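Local atomic coordinates of putative fimbrial associated sortase-like protein (Corynebacterium diphtheriae, PDB entry 5K9A), a protein that probably acts as a class C sortase, a membrane-associated cysteine transpeptidase that cross-links pilin subunits into pili through an acyl-thioester intermediate. Residues G119-I124 with Q183-T188. Sequence-based numbering, arbitrary orientation. Where two conformers were deposited one is given.
Sequences GTHPVI and QITLIT
Pro122 and Ile124 meet Thr185 and Ile187 through backbone hydrogen bonds that show how a short parallel strand pair is held. Thr185 turns both its N and its O to the same strand, toward the residues flanking Val123: its N donates to Pro122 O (3.0 Å) and its O accepts from Ile124 N (2.9 Å), before Ile187 N reaches Ile124 O. Upstream, Gln183 N binds Thr120 O. Proline has no N-H to offer Gln183 O, and a water donates to that oxygen instead, bridging it to Thr120 OG1, which also bonds Gly117.

With CG anti to the backbone N (chi1 -161°), the His121 ring swings across to the second strand, where NE2 and Thr185 OG1 share a hydrogen bond of 2.8 Å. ND1 bonds Ala176 O, so both ring nitrogens are engaged and the ring's rotation is fixed; Gln183 CB sits over one face, 4.1 Å from the centroid.

Apolar contacts occupy both sheet faces. Val123 CG1 meets Ile187 CG2 at 3.7 Å, while on the other face Leu186 CD2 lies alongside Ile124 CB. This buried parallel pair belongs to the sortase beta-barrel, and strand 183-190 runs on to Cys189, the predicted nucleophile.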
loop_
_atom_site.group_PDB
_atom_site.type_symbol
_atom_site.label_atom_id
_atom_site.label_comp_id
_atom_site.label_asym_id
_atom_site.label_seq_id
_atom_site.Cartn_x
_atom_site.Cartn_y
_atom_site.Cartn_z
ATOM N N GLY A 119 10.852 -27.805 -8.137
ATOM C CA GLY A 119 11.976 -27.187 -8.799
ATOM C C GLY A 119 12.267 -25.775 -8.316
ATOM O O GLY A 119 13.233 -25.180 -8.795
ATOM N N THR A 120 11.465 -25.257 -7.369
ATOM C CA THR A 120 11.699 -23.924 -6.860
ATOM C C THR A 120 12.309 -23.900 -5.440
ATOM O O THR A 120 12.036 -24.788 -4.595
ATOM C CB THR A 120 10.368 -23.107 -6.841
ATOM O OG1 THR A 120 9.481 -23.651 -5.855
ATOM C CG2 THR A 120 9.704 -23.120 -8.216
ATOM N N HIS A 121 13.038 -22.810 -5.160
ATOM C CA HIS A 121 13.662 -22.582 -3.847
ATOM C C HIS A 121 13.811 -21.100 -3.525
ATOM O O HIS A 121 14.914 -20.568 -3.497
ATOM C CB HIS A 121 15.012 -23.318 -3.768
ATOM C CG HIS A 121 15.517 -23.527 -2.377
ATOM N ND1 HIS A 121 16.452 -24.490 -2.062
ATOM C CD2 HIS A 121 15.220 -22.906 -1.209
ATOM C CE1 HIS A 121 16.695 -24.464 -0.764
ATOM N NE2 HIS A 121 15.982 -23.495 -0.224
ATOM N N PRO A 122 12.703 -20.432 -3.256
ATOM C CA PRO A 122 12.768 -19.056 -2.789
ATOM C C PRO A 122 13.592 -18.930 -1.536
ATOM O O PRO A 122 13.545 -19.800 -0.669
ATOM C CB PRO A 122 11.307 -18.711 -2.445
ATOM C CG PRO A 122 10.486 -19.781 -3.119
ATOM C CD PRO A 122 11.333 -20.973 -3.288
ATOM N N VAL A 123 14.331 -17.855 -1.458
ATOM C CA VAL A 123 15.079 -17.505 -0.248
ATOM C C VAL A 123 14.566 -16.161 0.291
ATOM O O VAL A 123 14.585 -15.166 -0.426
ATOM C CB VAL A 123 16.521 -17.377 -0.612
ATOM C CG1 VAL A 123 17.318 -17.024 0.637
ATOM C CG2 VAL A 123 17.021 -18.719 -1.201
ATOM N N ILE A 124 14.050 -16.172 1.504
ATOM C CA ILE A 124 13.430 -15.028 2.118
ATOM C C ILE A 124 14.404 -14.562 3.235
ATOM O O ILE A 124 14.821 -15.360 4.116
ATOM C CB ILE A 124 12.095 -15.428 2.780
ATOM C CG1 ILE A 124 11.120 -16.112 1.798
ATOM C CG2 ILE A 124 11.467 -14.243 3.458
ATOM C CD1 ILE A 124 10.963 -15.332 0.553
ATOM N N GLN A 183 10.566 -26.234 -2.083
ATOM C CA GLN A 183 11.217 -25.821 -0.834
ATOM C C GLN A 183 11.277 -24.286 -0.673
ATOM O O GLN A 183 11.253 -23.579 -1.636
ATOM C CB GLN A 183 12.697 -26.248 -0.842
ATOM C CG GLN A 183 12.967 -27.674 -1.142
ATOM C CD GLN A 183 14.468 -27.970 -1.247
ATOM O OE1 GLN A 183 15.150 -27.765 -2.299
ATOM N NE2 GLN A 183 14.972 -28.500 -0.178
ATOM N N ILE A 184 11.528 -23.841 0.542
ATOM C CA ILE A 184 11.900 -22.446 0.809
ATOM C C ILE A 184 12.972 -22.424 1.882
ATOM O O ILE A 184 13.029 -23.316 2.713
ATOM C CB ILE A 184 10.756 -21.565 1.345
ATOM C CG1 ILE A 184 10.111 -22.203 2.580
ATOM C CG2 ILE A 184 9.699 -21.348 0.292
ATOM C CD1 ILE A 184 9.231 -21.247 3.378
ATOM N N THR A 185 13.792 -21.384 1.862
ATOM C CA THR A 185 14.731 -21.154 2.957
ATOM C C THR A 185 14.561 -19.748 3.489
ATOM O O THR A 185 14.430 -18.790 2.715
ATOM C CB THR A 185 16.219 -21.435 2.528
ATOM O OG1 THR A 185 16.494 -22.857 2.441
ATOM C CG2 THR A 185 17.197 -20.901 3.538
ATOM N N LEU A 186 14.539 -19.652 4.811
ATOM C CA LEU A 186 14.644 -18.399 5.536
ATOM C C LEU A 186 16.060 -18.174 5.999
ATOM O O LEU A 186 16.622 -19.008 6.695
ATOM C CB LEU A 186 13.714 -18.389 6.733
ATOM C CG LEU A 186 12.288 -18.947 6.462
ATOM C CD1 LEU A 186 11.452 -18.824 7.733
ATOM C CD2 LEU A 186 11.612 -18.247 5.330
ATOM N N ILE A 187 16.614 -17.006 5.695
ATOM C CA ILE A 187 17.989 -16.690 6.014
ATOM C C ILE A 187 18.117 -15.417 6.862
ATOM O O ILE A 187 17.436 -14.385 6.627
ATOM C CB ILE A 187 18.829 -16.649 4.726
ATOM C CG1 ILE A 187 20.285 -16.411 5.029
ATOM C CG2 ILE A 187 18.414 -15.537 3.787
ATOM C CD1 ILE A 187 21.173 -16.476 3.791
ATOM N N THR A 188 18.954 -15.483 7.895
ATOM C CA THR A 188 19.323 -14.303 8.633
ATOM C C THR A 188 20.800 -14.402 9.004
ATOM O O THR A 188 21.450 -15.405 8.726
ATOM C CB THR A 188 18.445 -14.130 9.886
ATOM O OG1 THR A 188 18.648 -12.799 10.419
ATOM C CG2 THR A 188 18.763 -15.150 10.961
HETATM O O HOH W 1 8.921 -23.028 -3.217
#